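Putative leucoanthocyanidin reductase 1 (Vitis vinifera, PDB 3I6I) binds NADPH in a Rossmann fold and catalyses the NADPH-dependent reduction of leucoanthocyanidins, a step of flavonoid metabolism. Local coordinates at residues G11-G17 and I84-T90; T37-P43 and A62-L68; D181-G187 and L245-V250. All coordinates share one frame; numbering follows the deposited sequence. Where two conformers were deposited one is given.

In the fold
Contacts 1 and 2 belong to one parallel sheet of strand order 63-66, 37-41, 13-16, 86-89, 114-116, and their centres lie about 10 Å apart. Strands 13-16 and 37-41 are neighbours there, so the two contacts touch directly. Along the chain, both segments of contact 2 fall between those of contact 1, whose second strand crosses back to the other side of strand 13-16. Both reach NADPH. Contact 3 comes later in sequence, on the opposite side of the chain's centre, as a separate two-stranded parallel sheet. The centres of contacts 1 and 3 lie about 41 Å apart and their nearest atoms about 23 Å, so this strand pair stands apart from the cofactor-binding sheet.

Contact 1 (G11-G17 and I84-T90); sequences GRVLIAG and IDIVVST. With NDP (NADPH dihydro-nicotinamide-adenine-dinucleotide phosphate), chain B.
Arg-12 and Asp-85 fasten the N-terminal end of this strand pair. The Asp-85 carboxylate takes the backbone N-H of Arg-12 on the anti lone pair of OD2 (N to OD2 3.0 Å), while Arg-12 O accepts two N-H groups, those of Asp-85 and Ile-86. OD1 of Asp-85 bridges to Lys-113. With an alanine here, the N-H of Arg-12 would probably lose this acceptor and Lys-113 its carboxylate mate. This end is the looser one: Gly-11 is exposed, and the Arg-12 chain leads away, extended, to the carbonyl of His-82.

Inward the packing closes. Leu-14 N to Ile-86 O (2.8 Å) and Val-88 N to Leu-14 O (2.8 Å) are nearly straight bonds between parallel strands 16° apart. CG2 of Ile-84 sits against CB of Leu-14 at 3.8 Å, on the face covered by helix 72-81. On the other face CG1 of Val-13, anti to its backbone N (chi1 -178°), reaches CG2 of Val-88 (4.2 Å); helix 21-32 lies over Val-13, Ile-15 and Val-88.

At the C-terminal end a CB on Gly-17 would collide with OG1 of Thr-90. CA of Gly-17 approaches C4B of NADPH to 3.2 Å, and Thr-90 O reaches C5D equally closely. C-terminal strand ends of a parallel sheet that meet the dinucleotide, with a glycine just after the first strand, are characteristic of the Rossmann fold.

Contact 2 (T37-P43 and A62-L68); sequences TYILARP and AIIVYGL. With NDP (NADPH dihydro-nicotinamide-adenine-dinucleotide phosphate), chain B.
Strands 37-41 and 63-66 run parallel with a 34° twist between their axes, and five N-H...O bonds, from Ile-63 N to Thr-37 O at one end to Gly-67 N to Ala-41 O at the other, tie them in an unbroken ladder. The Ile-63 chain runs alongside the Tyr-38 ring. CD1 of Ile-63 rests over one face of the phenol ring as a CH-pi contact, 3.9 Å from its centroid, while CG1 of Val-65 meets the ring edge in plane at CD1 (3.9 Å). Val-65 turns its other methyl, CG2, to CD1 of Leu-40 at 3.7 Å, so its two branches touch different neighbours on one face of the sheet. On the other face CB of Ala-41 touches both CG2 of Ile-64 (3.6 Å) and CD1 of Tyr-66, and CG1 of Ile-39 abuts CB of Ala-62.

The strands belong to a beta-alpha-beta unit whose helix, 48-59, crosses over this second face and sets Phe-54 against Ile-39 and Ala-41. Beyond the strand ends the contact becomes part of the cofactor site. CG of Arg-42 points away from the backbone N, and the chain then bends at chi3 (-53°), which turns the guanidinium edge to the 2'-phosphate of NADPH. NE gives an almost straight bond to O2X (3.0 Å, 172°), and NH2 bonds O3X at 2.7 Å; the phosphorus P2B lies at the guanidinium edge, in its plane. These two grips on a phosphate that NADH lacks are consistent with a preference for NADPH. CD2 of Leu-68 lies over one guanidinium face, 3.3 Å from NH1 of Arg-42, and the CA of Leu-68 approaches adenine N1A.

Contact 3 (D181-G187 and L245-V250); sequences DFFQIYG and LPRVTV
Leu-245 opens the second segment by laying CD1 over one face of the Phe-183 ring, 4.1 Å from the centroid, in a CH-pi contact; the Leu-245 chain lies crosswise to Phe-183, and its CB also meets CE2 of that ring. Pro-246 follows with its carbonyl, which takes the N-H of Phe-183 at 2.9 Å (N to O). Arg-247 pairs with Phe-183 in the parallel register and brings CB to CG1 of Ile-185 at 4.0 Å. Its extended chain carries the guanidinium on to Glu-238, a salt bridge with helix 230-241.

Val-248 bonds twice through its backbone, N to Phe-183 O and O to Ile-185 N. With CG1 anti to the carbonyl carbon (chi1 -59°), CG2 is left between the backbone N and that carbon and touches CD2 of Phe-182 at 3.7 Å. Thr-249 adds a water link from OG1 to Gly-187 O. Val-250 divides its methyls: CG1 lies in plane at the edge of the Tyr-186 ring (3.7 Å to CD1), whereas CG2 packs on CB of Gln-184. Its N-H reaches Ile-185 O from above the carbonyl plane, 38° out, and its carbonyl accepts from Gly-187 N.

The pair is thus probably held by its backbone ladder and by apolar contacts, with Arg-247 tying it to helix 230-241.

Contact 1 (G11-G17 and I84-T90)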
loop_
_atom_site.group_PDB
_atom_site.type_symbol
_atom_site.label_atom_id
_atom_site.label_comp_id
_atom_site.label_asym_id
_atom_site.label_seq_id
_atom_site.Cartn_x
_atom_site.Cartn_y
_atom_site.Cartn_z
ATOM N N GLY A 11 -6.172 -19.261 11.632
ATOM C CA GLY A 11 -5.172 -18.902 10.564
ATOM C C GLY A 11 -4.091 -17.925 11.049
ATOM O O GLY A 11 -4.334 -16.725 11.173
ATOM N N ARG A 12 -2.886 -18.435 11.272
ATOM C CA ARG A 12 -1.763 -17.620 11.781
ATOM C C ARG A 12 -1.121 -16.734 10.710
ATOM O O ARG A 12 -0.746 -17.184 9.616
ATOM C CB ARG A 12 -0.701 -18.521 12.419
ATOM C CG ARG A 12 -1.197 -19.252 13.608
ATOM C CD ARG A 12 -0.101 -20.101 14.195
ATOM N NE ARG A 12 -0.563 -20.826 15.360
ATOM C CZ ARG A 12 0.227 -21.514 16.169
ATOM N NH1 ARG A 12 1.534 -21.593 15.934
ATOM N NH2 ARG A 12 -0.294 -22.131 17.212
ATOM N N VAL A 13 -1.043 -15.441 11.017
ATOM C CA VAL A 13 -0.577 -14.425 10.063
ATOM C C VAL A 13 0.822 -13.980 10.446
ATOM O O VAL A 13 1.059 -13.675 11.622
ATOM C CB VAL A 13 -1.475 -13.157 10.078
ATOM C CG1 VAL A 13 -0.972 -12.136 9.031
ATOM C CG2 VAL A 13 -2.934 -13.512 9.855
ATOM N N LEU A 14 1.730 -13.985 9.472
ATOM C CA LEU A 14 3.069 -13.385 9.608
ATOM C C LEU A 14 3.119 -12.130 8.753
ATOM O O LEU A 14 2.888 -12.180 7.519
ATOM C CB LEU A 14 4.166 -14.347 9.125
ATOM C CG LEU A 14 5.604 -13.830 9.178
ATOM C CD1 LEU A 14 6.112 -13.542 10.636
ATOM C CD2 LEU A 14 6.567 -14.771 8.452
ATOM N N ILE A 15 3.448 -11.015 9.382
ATOM C CA ILE A 15 3.617 -9.734 8.675
ATOM C C ILE A 15 5.080 -9.316 8.720
ATOM O O ILE A 15 5.680 -9.219 9.797
ATOM C CB ILE A 15 2.733 -8.646 9.331
ATOM C CG1 ILE A 15 1.272 -9.129 9.360
ATOM C CG2 ILE A 15 2.901 -7.279 8.622
ATOM C CD1 ILE A 15 0.307 -8.142 9.808
ATOM N N ALA A 16 5.635 -9.063 7.549
ATOM C CA ALA A 16 6.961 -8.497 7.415
ATOM C C ALA A 16 6.799 -7.041 7.041
ATOM O O ALA A 16 6.047 -6.713 6.133
ATOM C CB ALA A 16 7.758 -9.225 6.338
ATOM N N GLY A 17 7.507 -6.172 7.746
ATOM C CA GLY A 17 7.390 -4.725 7.503
ATOM C C GLY A 17 6.336 -4.036 8.343
ATOM O O GLY A 17 5.851 -2.942 7.999
ATOM N N ILE A 84 2.843 -20.994 10.232
ATOM C CA ILE A 84 2.235 -19.837 9.597
ATOM C C ILE A 84 1.349 -20.239 8.410
ATOM O O ILE A 84 1.754 -21.052 7.576
ATOM C CB ILE A 84 3.324 -18.840 9.134
ATOM C CG1 ILE A 84 4.092 -18.298 10.349
ATOM C CG2 ILE A 84 2.703 -17.711 8.264
ATOM C CD1 ILE A 84 3.229 -17.802 11.513
ATOM N N ASP A 85 0.164 -19.629 8.335
ATOM C CA ASP A 85 -0.800 -19.874 7.248
ATOM C C ASP A 85 -0.858 -18.771 6.181
ATOM O O ASP A 85 -1.041 -19.045 4.978
ATOM C CB ASP A 85 -2.207 -20.082 7.849
ATOM C CG ASP A 85 -2.260 -21.275 8.773
ATOM O OD1 ASP A 85 -2.091 -22.401 8.257
ATOM O OD2 ASP A 85 -2.401 -21.081 10.015
ATOM N N ILE A 86 -0.677 -17.530 6.626
ATOM C CA ILE A 86 -0.904 -16.341 5.835
ATOM C C ILE A 86 0.319 -15.433 5.964
ATOM O O ILE A 86 0.710 -15.099 7.078
ATOM C CB ILE A 86 -2.149 -15.598 6.352
ATOM C CG1 ILE A 86 -3.425 -16.430 6.109
ATOM C CG2 ILE A 86 -2.284 -14.208 5.686
ATOM C CD1 ILE A 86 -4.615 -16.001 6.906
ATOM N N VAL A 87 0.933 -15.047 4.852
ATOM C CA VAL A 87 2.125 -14.168 4.913
ATOM C C VAL A 87 1.758 -12.854 4.236
ATOM O O VAL A 87 1.264 -12.852 3.116
ATOM C CB VAL A 87 3.345 -14.766 4.247
ATOM C CG1 VAL A 87 4.561 -13.756 4.280
ATOM C CG2 VAL A 87 3.731 -16.137 4.899
ATOM N N VAL A 88 1.970 -11.755 4.930
ATOM C CA VAL A 88 1.741 -10.417 4.373
ATOM C C VAL A 88 3.053 -9.629 4.399
ATOM O O VAL A 88 3.618 -9.438 5.474
ATOM C CB VAL A 88 0.655 -9.625 5.143
ATOM C CG1 VAL A 88 0.475 -8.255 4.526
ATOM C CG2 VAL A 88 -0.710 -10.372 5.190
ATOM N N SER A 89 3.540 -9.196 3.235
ATOM C CA SER A 89 4.736 -8.397 3.129
ATOM C C SER A 89 4.377 -6.959 2.826
ATOM O O SER A 89 3.689 -6.674 1.839
ATOM C CB SER A 89 5.637 -8.923 2.031
ATOM O OG SER A 89 6.728 -8.063 1.800
ATOM N N THR A 90 4.856 -6.059 3.685
ATOM C CA THR A 90 4.677 -4.593 3.502
ATOM C C THR A 90 6.046 -3.913 3.470
ATOM O O THR A 90 6.213 -2.750 3.885
ATOM C CB THR A 90 3.785 -3.998 4.633
ATOM O OG1 THR A 90 4.402 -4.193 5.907
ATOM C CG2 THR A 90 2.348 -4.643 4.662
HETATM P PA NDP B . 8.450 1.365 4.915
HETATM O O1A NDP B . 9.850 1.726 4.480
HETATM O O2A NDP B . 7.600 2.480 5.768
HETATM O O5B NDP B . 8.345 0.019 5.791
HETATM C C5B NDP B . 9.021 -1.129 5.384
HETATM C C4B NDP B . 8.984 -2.178 6.428
HETATM O O4B NDP B . 9.698 -3.297 5.774
HETATM C C3B NDP B . 9.811 -1.797 7.682
HETATM O O3B NDP B . 9.236 -2.357 8.893
HETATM C C2B NDP B . 11.169 -2.440 7.408
HETATM O O2B NDP B . 11.822 -2.744 8.641
HETATM C C1B NDP B . 10.713 -3.741 6.753
HETATM N N9A NDP B . 11.730 -4.475 5.999
HETATM C C8A NDP B . 12.397 -4.010 4.943
HETATM N N7A NDP B . 13.215 -4.964 4.493
HETATM C C5A NDP B . 13.054 -6.049 5.257
HETATM C C6A NDP B . 13.632 -7.320 5.261
HETATM N N6A NDP B . 14.544 -7.655 4.345
HETATM N N1A NDP B . 13.247 -8.207 6.200
HETATM C C2A NDP B . 12.318 -7.881 7.097
HETATM N N3A NDP B . 11.728 -6.679 7.117
HETATM C C4A NDP B . 12.098 -5.747 6.210
HETATM O O3 NDP B . 7.604 1.043 3.595
HETATM P PN NDP B . 6.176 1.655 3.083
HETATM O O1N NDP B . 5.007 1.546 3.987
HETATM O O2N NDP B . 6.565 3.076 2.528
HETATM O O5D NDP B . 6.020 0.744 1.723
HETATM C C5D NDP B . 5.382 -0.540 1.788
HETATM C C4D NDP B . 4.752 -0.840 0.458
HETATM O O4D NDP B . 3.648 0.104 0.378
HETATM C C3D NDP B . 5.628 -0.602 -0.747
HETATM O O3D NDP B . 5.285 -1.555 -1.749
HETATM C C2D NDP B . 5.180 0.772 -1.212
HETATM O O2D NDP B . 5.320 0.817 -2.618
HETATM C C1D NDP B . 3.693 0.783 -0.869
HETATM N N1N NDP B . 3.122 2.122 -0.476
HETATM C C2N NDP B . 1.863 2.560 -0.956
HETATM C C3N NDP B . 1.541 3.851 -0.906
HETATM C C7N NDP B . 0.156 4.310 -1.404
HETATM O O7N NDP B . -0.676 3.490 -1.806
HETATM N N7N NDP B . -0.107 5.601 -1.294
HETATM C C4N NDP B . 2.550 4.863 -0.342
HETATM C C5N NDP B . 3.529 4.187 0.612
HETATM C C6N NDP B . 3.728 2.876 0.563
HETATM P P2B NDP B . 13.221 -1.901 9.029
HETATM O O1X NDP B . 12.884 -0.479 9.302
HETATM O O2X NDP B . 13.822 -2.739 10.239
HETATM O O3X NDP B . 14.188 -2.059 7.786
#

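Contact 2 (T37-P43 and A62-L68)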
loop_
_atom_site.group_PDB
_atom_site.type_symbol
_atom_site.label_atom_id
_atom_site.label_comp_id
_atom_site.label_asym_id
_atom_site.label_seq_id
_atom_site.Cartn_x
_atom_site.Cartn_y
_atom_site.Cartn_z
ATOM N N THR A 37 -1.322 -13.132 15.280
ATOM C CA THR A 37 -0.490 -12.280 14.469
ATOM C C THR A 37 0.950 -12.277 14.934
ATOM O O THR A 37 1.224 -11.980 16.088
ATOM C CB THR A 37 -1.025 -10.826 14.439
ATOM O OG1 THR A 37 -2.365 -10.832 13.933
ATOM C CG2 THR A 37 -0.161 -9.938 13.533
ATOM N N TYR A 38 1.858 -12.601 14.016
ATOM C CA TYR A 38 3.283 -12.695 14.301
ATOM C C TYR A 38 3.960 -11.602 13.499
ATOM O O TYR A 38 3.635 -11.400 12.332
ATOM C CB TYR A 38 3.855 -14.053 13.860
ATOM C CG TYR A 38 3.358 -15.240 14.661
ATOM C CD1 TYR A 38 4.184 -15.892 15.577
ATOM C CD2 TYR A 38 2.049 -15.678 14.525
ATOM C CE1 TYR A 38 3.719 -16.962 16.307
ATOM C CE2 TYR A 38 1.568 -16.719 15.247
ATOM C CZ TYR A 38 2.396 -17.371 16.141
ATOM O OH TYR A 38 1.874 -18.428 16.838
ATOM N N ILE A 39 4.891 -10.898 14.120
ATOM C CA ILE A 39 5.509 -9.724 13.525
ATOM C C ILE A 39 7.000 -9.972 13.392
ATOM O O ILE A 39 7.675 -10.226 14.401
ATOM C CB ILE A 39 5.273 -8.495 14.441
ATOM C CG1 ILE A 39 3.756 -8.172 14.520
ATOM C CG2 ILE A 39 6.105 -7.290 14.011
ATOM C CD1 ILE A 39 3.100 -7.935 13.217
ATOM N N LEU A 40 7.513 -9.892 12.165
ATOM C CA LEU A 40 8.928 -10.107 11.917
ATOM C C LEU A 40 9.711 -8.866 12.292
ATOM O O LEU A 40 9.345 -7.781 11.888
ATOM C CB LEU A 40 9.164 -10.460 10.441
ATOM C CG LEU A 40 10.516 -11.035 9.992
ATOM C CD1 LEU A 40 10.847 -12.336 10.768
ATOM C CD2 LEU A 40 10.431 -11.310 8.488
ATOM N N ALA A 41 10.767 -9.029 13.105
ATOM C CA ALA A 41 11.597 -7.927 13.571
ATOM C C ALA A 41 13.058 -8.162 13.184
ATOM O O ALA A 41 13.573 -9.273 13.330
ATOM C CB ALA A 41 11.503 -7.808 15.113
ATOM N N ARG A 42 13.709 -7.112 12.689
ATOM C CA ARG A 42 15.151 -7.093 12.478
ATOM C C ARG A 42 15.820 -7.177 13.834
ATOM O O ARG A 42 15.476 -6.412 14.736
ATOM C CB ARG A 42 15.550 -5.772 11.806
ATOM C CG ARG A 42 17.017 -5.611 11.425
ATOM C CD ARG A 42 17.251 -4.275 10.683
ATOM N NE ARG A 42 16.357 -4.098 9.530
ATOM C CZ ARG A 42 16.575 -4.552 8.289
ATOM N NH1 ARG A 42 17.682 -5.227 7.977
ATOM N NH2 ARG A 42 15.668 -4.333 7.341
ATOM N N PRO A 43 16.773 -8.107 14.003
ATOM C CA PRO A 43 17.533 -8.152 15.255
ATOM C C PRO A 43 18.299 -6.861 15.539
ATOM O O PRO A 43 18.778 -6.221 14.607
ATOM C CB PRO A 43 18.540 -9.279 15.013
ATOM C CG PRO A 43 17.903 -10.157 14.000
ATOM C CD PRO A 43 17.096 -9.239 13.117
ATOM N N ALA A 62 0.516 -9.295 19.723
ATOM C CA ALA A 62 1.447 -9.706 18.659
ATOM C C ALA A 62 2.577 -10.554 19.222
ATOM O O ALA A 62 3.018 -10.318 20.344
ATOM C CB ALA A 62 2.029 -8.466 17.947
ATOM N N ILE A 63 3.030 -11.540 18.450
ATOM C CA ILE A 63 4.180 -12.362 18.848
ATOM C C ILE A 63 5.334 -11.922 17.969
ATOM O O ILE A 63 5.259 -12.017 16.738
ATOM C CB ILE A 63 3.899 -13.846 18.637
ATOM C CG1 ILE A 63 2.743 -14.276 19.551
ATOM C CG2 ILE A 63 5.173 -14.682 18.902
ATOM C CD1 ILE A 63 2.134 -15.595 19.168
ATOM N N ILE A 64 6.390 -11.407 18.582
ATOM C CA ILE A 64 7.548 -10.965 17.809
ATOM C C ILE A 64 8.470 -12.154 17.492
ATOM O O ILE A 64 8.804 -12.949 18.381
ATOM C CB ILE A 64 8.315 -9.833 18.516
ATOM C CG1 ILE A 64 7.390 -8.623 18.722
ATOM C CG2 ILE A 64 9.494 -9.407 17.677
ATOM C CD1 ILE A 64 8.080 -7.422 19.338
ATOM N N VAL A 65 8.849 -12.253 16.219
ATOM C CA VAL A 65 9.806 -13.236 15.702
ATOM C C VAL A 65 10.943 -12.515 14.969
ATOM O O VAL A 65 10.739 -11.529 14.266
ATOM C CB VAL A 65 9.127 -14.270 14.766
ATOM C CG1 VAL A 65 7.943 -14.940 15.470
ATOM C CG2 VAL A 65 8.656 -13.628 13.502
ATOM N N TYR A 66 12.168 -12.991 15.162
ATOM C CA TYR A 66 13.327 -12.278 14.665
ATOM C C TYR A 66 13.829 -12.882 13.384
ATOM O O TYR A 66 14.084 -14.078 13.318
ATOM C CB TYR A 66 14.431 -12.279 15.732
ATOM C CG TYR A 66 13.971 -11.529 16.956
ATOM C CD1 TYR A 66 14.023 -10.132 16.996
ATOM C CD2 TYR A 66 13.416 -12.198 18.038
ATOM C CE1 TYR A 66 13.576 -9.428 18.100
ATOM C CE2 TYR A 66 12.961 -11.500 19.158
ATOM C CZ TYR A 66 13.051 -10.113 19.182
ATOM O OH TYR A 66 12.601 -9.411 20.277
ATOM N N GLY A 67 13.975 -12.057 12.360
ATOM C CA GLY A 67 14.591 -12.494 11.119
ATOM C C GLY A 67 14.438 -11.434 10.050
ATOM O O GLY A 67 13.889 -10.356 10.303
ATOM N N LEU A 68 14.920 -11.771 8.858
ATOM C CA LEU A 68 14.941 -10.891 7.700
ATOM C C LEU A 68 14.475 -11.725 6.512
ATOM O O LEU A 68 14.912 -12.871 6.361
ATOM C CB LEU A 68 16.358 -10.386 7.430
ATOM C CG LEU A 68 16.953 -9.335 8.385
ATOM C CD1 LEU A 68 18.383 -9.046 7.987
ATOM C CD2 LEU A 68 16.107 -8.060 8.376
HETATM P PA NDP B . 8.450 1.365 4.915
HETATM O O1A NDP B . 9.850 1.726 4.480
HETATM O O2A NDP B . 7.600 2.480 5.768
HETATM O O5B NDP B . 8.345 0.019 5.791
HETATM C C5B NDP B . 9.021 -1.129 5.384
HETATM C C4B NDP B . 8.984 -2.178 6.428
HETATM O O4B NDP B . 9.698 -3.297 5.774
HETATM C C3B NDP B . 9.811 -1.797 7.682
HETATM O O3B NDP B . 9.236 -2.357 8.893
HETATM C C2B NDP B . 11.169 -2.440 7.408
HETATM O O2B NDP B . 11.822 -2.744 8.641
HETATM C C1B NDP B . 10.713 -3.741 6.753
HETATM N N9A NDP B . 11.730 -4.475 5.999
HETATM C C8A NDP B . 12.397 -4.010 4.943
HETATM N N7A NDP B . 13.215 -4.964 4.493
HETATM C C5A NDP B . 13.054 -6.049 5.257
HETATM C C6A NDP B . 13.632 -7.320 5.261
HETATM N N6A NDP B . 14.544 -7.655 4.345
HETATM N N1A NDP B . 13.247 -8.207 6.200
HETATM C C2A NDP B . 12.318 -7.881 7.097
HETATM N N3A NDP B . 11.728 -6.679 7.117
HETATM C C4A NDP B . 12.098 -5.747 6.210
HETATM O O3 NDP B . 7.604 1.043 3.595
HETATM P PN NDP B . 6.176 1.655 3.083
HETATM O O1N NDP B . 5.007 1.546 3.987
HETATM O O2N NDP B . 6.565 3.076 2.528
HETATM O O5D NDP B . 6.020 0.744 1.723
HETATM C C5D NDP B . 5.382 -0.540 1.788
HETATM C C4D NDP B . 4.752 -0.840 0.458
HETATM O O4D NDP B . 3.648 0.104 0.378
HETATM C C3D NDP B . 5.628 -0.602 -0.747
HETATM O O3D NDP B . 5.285 -1.555 -1.749
HETATM C C2D NDP B . 5.180 0.772 -1.212
HETATM O O2D NDP B . 5.320 0.817 -2.618
HETATM C C1D NDP B . 3.693 0.783 -0.869
HETATM N N1N NDP B . 3.122 2.122 -0.476
HETATM C C2N NDP B . 1.863 2.560 -0.956
HETATM C C3N NDP B . 1.541 3.851 -0.906
HETATM C C7N NDP B . 0.156 4.310 -1.404
HETATM O O7N NDP B . -0.676 3.490 -1.806
HETATM N N7N NDP B . -0.107 5.601 -1.294
HETATM C C4N NDP B . 2.550 4.863 -0.342
HETATM C C5N NDP B . 3.529 4.187 0.612
HETATM C C6N NDP B . 3.728 2.876 0.563
HETATM P P2B NDP B . 13.221 -1.901 9.029
HETATM O O1X NDP B . 12.884 -0.479 9.302
HETATM O O2X NDP B . 13.822 -2.739 10.239
HETATM O O3X NDP B . 14.188 -2.059 7.786
#

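Contact 3 (D181-G187 and L245-V250)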
loop_
_atom_site.group_PDB
_atom_site.type_symbol
_atom_site.label_atom_id
_atom_site.label_comp_id
_atom_site.label_asym_id
_atom_site.label_seq_id
_atom_site.Cartn_x
_atom_site.Cartn_y
_atom_site.Cartn_z
ATOM N N ASP A 181 -0.619 27.532 2.207
ATOM C CA ASP A 181 -0.262 28.728 1.453
ATOM C C ASP A 181 -0.827 28.789 0.039
ATOM O O ASP A 181 -1.502 29.761 -0.297
ATOM C CB ASP A 181 1.250 28.959 1.458
ATOM C CG ASP A 181 2.057 27.733 1.075
ATOM O OD1 ASP A 181 1.506 26.607 0.812
ATOM O OD2 ASP A 181 3.294 27.929 1.039
ATOM N N PHE A 182 -0.550 27.773 -0.777
ATOM C CA PHE A 182 -1.141 27.644 -2.128
ATOM C C PHE A 182 -1.148 26.188 -2.547
ATOM O O PHE A 182 -0.392 25.363 -2.007
ATOM C CB PHE A 182 -0.438 28.532 -3.171
ATOM C CG PHE A 182 1.030 28.189 -3.397
ATOM C CD1 PHE A 182 2.022 28.829 -2.665
ATOM C CD2 PHE A 182 1.410 27.212 -4.293
ATOM C CE1 PHE A 182 3.375 28.502 -2.850
ATOM C CE2 PHE A 182 2.764 26.896 -4.479
ATOM C CZ PHE A 182 3.733 27.557 -3.749
ATOM N N PHE A 183 -2.021 25.856 -3.497
ATOM C CA PHE A 183 -2.172 24.494 -3.941
ATOM C C PHE A 183 -1.407 24.334 -5.260
ATOM O O PHE A 183 -1.569 25.119 -6.170
ATOM C CB PHE A 183 -3.650 24.156 -4.225
ATOM C CG PHE A 183 -4.550 24.124 -3.023
ATOM C CD1 PHE A 183 -4.499 23.062 -2.112
ATOM C CD2 PHE A 183 -5.530 25.093 -2.854
ATOM C CE1 PHE A 183 -5.378 23.003 -1.029
ATOM C CE2 PHE A 183 -6.404 25.063 -1.749
ATOM C CZ PHE A 183 -6.332 24.017 -0.834
ATOM N N GLN A 184 -0.610 23.276 -5.348
ATOM C CA GLN A 184 -0.017 22.842 -6.612
ATOM C C GLN A 184 -0.918 21.805 -7.272
ATOM O O GLN A 184 -1.087 20.692 -6.760
ATOM C CB GLN A 184 1.401 22.284 -6.369
ATOM C CG GLN A 184 2.314 23.309 -5.912
ATOM C CD GLN A 184 3.787 22.913 -6.016
ATOM O OE1 GLN A 184 4.155 21.742 -5.880
ATOM N NE2 GLN A 184 4.631 23.906 -6.285
ATOM N N ILE A 185 -1.486 22.194 -8.417
ATOM C CA ILE A 185 -2.455 21.402 -9.171
ATOM C C ILE A 185 -1.722 20.810 -10.375
ATOM O O ILE A 185 -1.193 21.568 -11.229
ATOM C CB ILE A 185 -3.646 22.301 -9.663
ATOM C CG1 ILE A 185 -4.348 23.054 -8.502
ATOM C CG2 ILE A 185 -4.680 21.503 -10.457
ATOM C CD1 ILE A 185 -4.876 22.139 -7.434
ATOM N N TYR A 186 -1.692 19.468 -10.449
ATOM C CA TYR A 186 -1.051 18.764 -11.573
ATOM C C TYR A 186 -1.909 18.810 -12.814
ATOM O O TYR A 186 -3.095 18.406 -12.806
ATOM C CB TYR A 186 -0.713 17.291 -11.207
ATOM C CG TYR A 186 0.010 17.213 -9.917
ATOM C CD1 TYR A 186 1.250 17.800 -9.785
ATOM C CD2 TYR A 186 -0.555 16.595 -8.809
ATOM C CE1 TYR A 186 1.928 17.777 -8.589
ATOM C CE2 TYR A 186 0.111 16.552 -7.594
ATOM C CZ TYR A 186 1.362 17.156 -7.486
ATOM O OH TYR A 186 2.068 17.157 -6.289
ATOM N N GLY A 187 -1.289 19.273 -13.898
ATOM C CA GLY A 187 -1.941 19.365 -15.206
ATOM C C GLY A 187 -3.200 20.186 -15.136
ATOM O O GLY A 187 -3.204 21.293 -14.569
ATOM N N LEU A 245 -7.358 29.154 -0.991
ATOM C CA LEU A 245 -5.958 29.457 -1.351
ATOM C C LEU A 245 -5.784 29.589 -2.870
ATOM O O LEU A 245 -6.525 28.983 -3.641
ATOM C CB LEU A 245 -5.045 28.348 -0.876
ATOM C CG LEU A 245 -5.206 27.859 0.565
ATOM C CD1 LEU A 245 -4.168 26.771 0.855
ATOM C CD2 LEU A 245 -5.146 29.015 1.589
ATOM N N PRO A 246 -4.748 30.324 -3.318
ATOM C CA PRO A 246 -4.408 30.329 -4.746
ATOM C C PRO A 246 -4.083 28.942 -5.257
ATOM O O PRO A 246 -3.581 28.103 -4.510
ATOM C CB PRO A 246 -3.168 31.232 -4.813
ATOM C CG PRO A 246 -3.182 32.000 -3.598
ATOM C CD PRO A 246 -3.835 31.168 -2.542
ATOM N N ARG A 247 -4.400 28.702 -6.529
ATOM C CA ARG A 247 -4.051 27.465 -7.197
ATOM C C ARG A 247 -3.050 27.769 -8.301
ATOM O O ARG A 247 -3.189 28.747 -9.042
ATOM C CB ARG A 247 -5.303 26.821 -7.764
ATOM C CG ARG A 247 -6.308 26.505 -6.691
ATOM C CD ARG A 247 -7.521 25.736 -7.187
ATOM N NE ARG A 247 -8.491 25.661 -6.101
ATOM C CZ ARG A 247 -9.371 24.679 -5.945
ATOM N NH1 ARG A 247 -9.416 23.683 -6.794
ATOM N NH2 ARG A 247 -10.189 24.690 -4.910
ATOM N N VAL A 248 -2.011 26.961 -8.380
ATOM C CA VAL A 248 -0.996 27.137 -9.399
ATOM C C VAL A 248 -0.836 25.820 -10.128
ATOM O O VAL A 248 -1.037 24.782 -9.522
ATOM C CB VAL A 248 0.369 27.619 -8.788
ATOM C CG1 VAL A 248 0.219 28.953 -8.024
ATOM C CG2 VAL A 248 1.064 26.492 -7.943
ATOM N N THR A 249 -0.457 25.856 -11.405
ATOM C CA THR A 249 -0.299 24.630 -12.194
ATOM C C THR A 249 1.129 24.053 -12.100
ATOM O O THR A 249 2.105 24.779 -12.226
ATOM C CB THR A 249 -0.568 24.919 -13.682
ATOM O OG1 THR A 249 -1.896 25.401 -13.794
ATOM C CG2 THR A 249 -0.407 23.644 -14.557
ATOM N N VAL A 250 1.209 22.761 -11.876
ATOM C CA VAL A 250 2.456 21.980 -12.074
ATOM C C VAL A 250 2.192 21.166 -13.333
ATOM O O VAL A 250 1.240 20.377 -13.393
ATOM C CB VAL A 250 2.762 21.115 -10.834
ATOM C CG1 VAL A 250 3.857 20.094 -11.139
ATOM C CG2 VAL A 250 3.113 21.951 -9.645
HETATM O O HOH W 1 -4.161 23.490 -13.567
#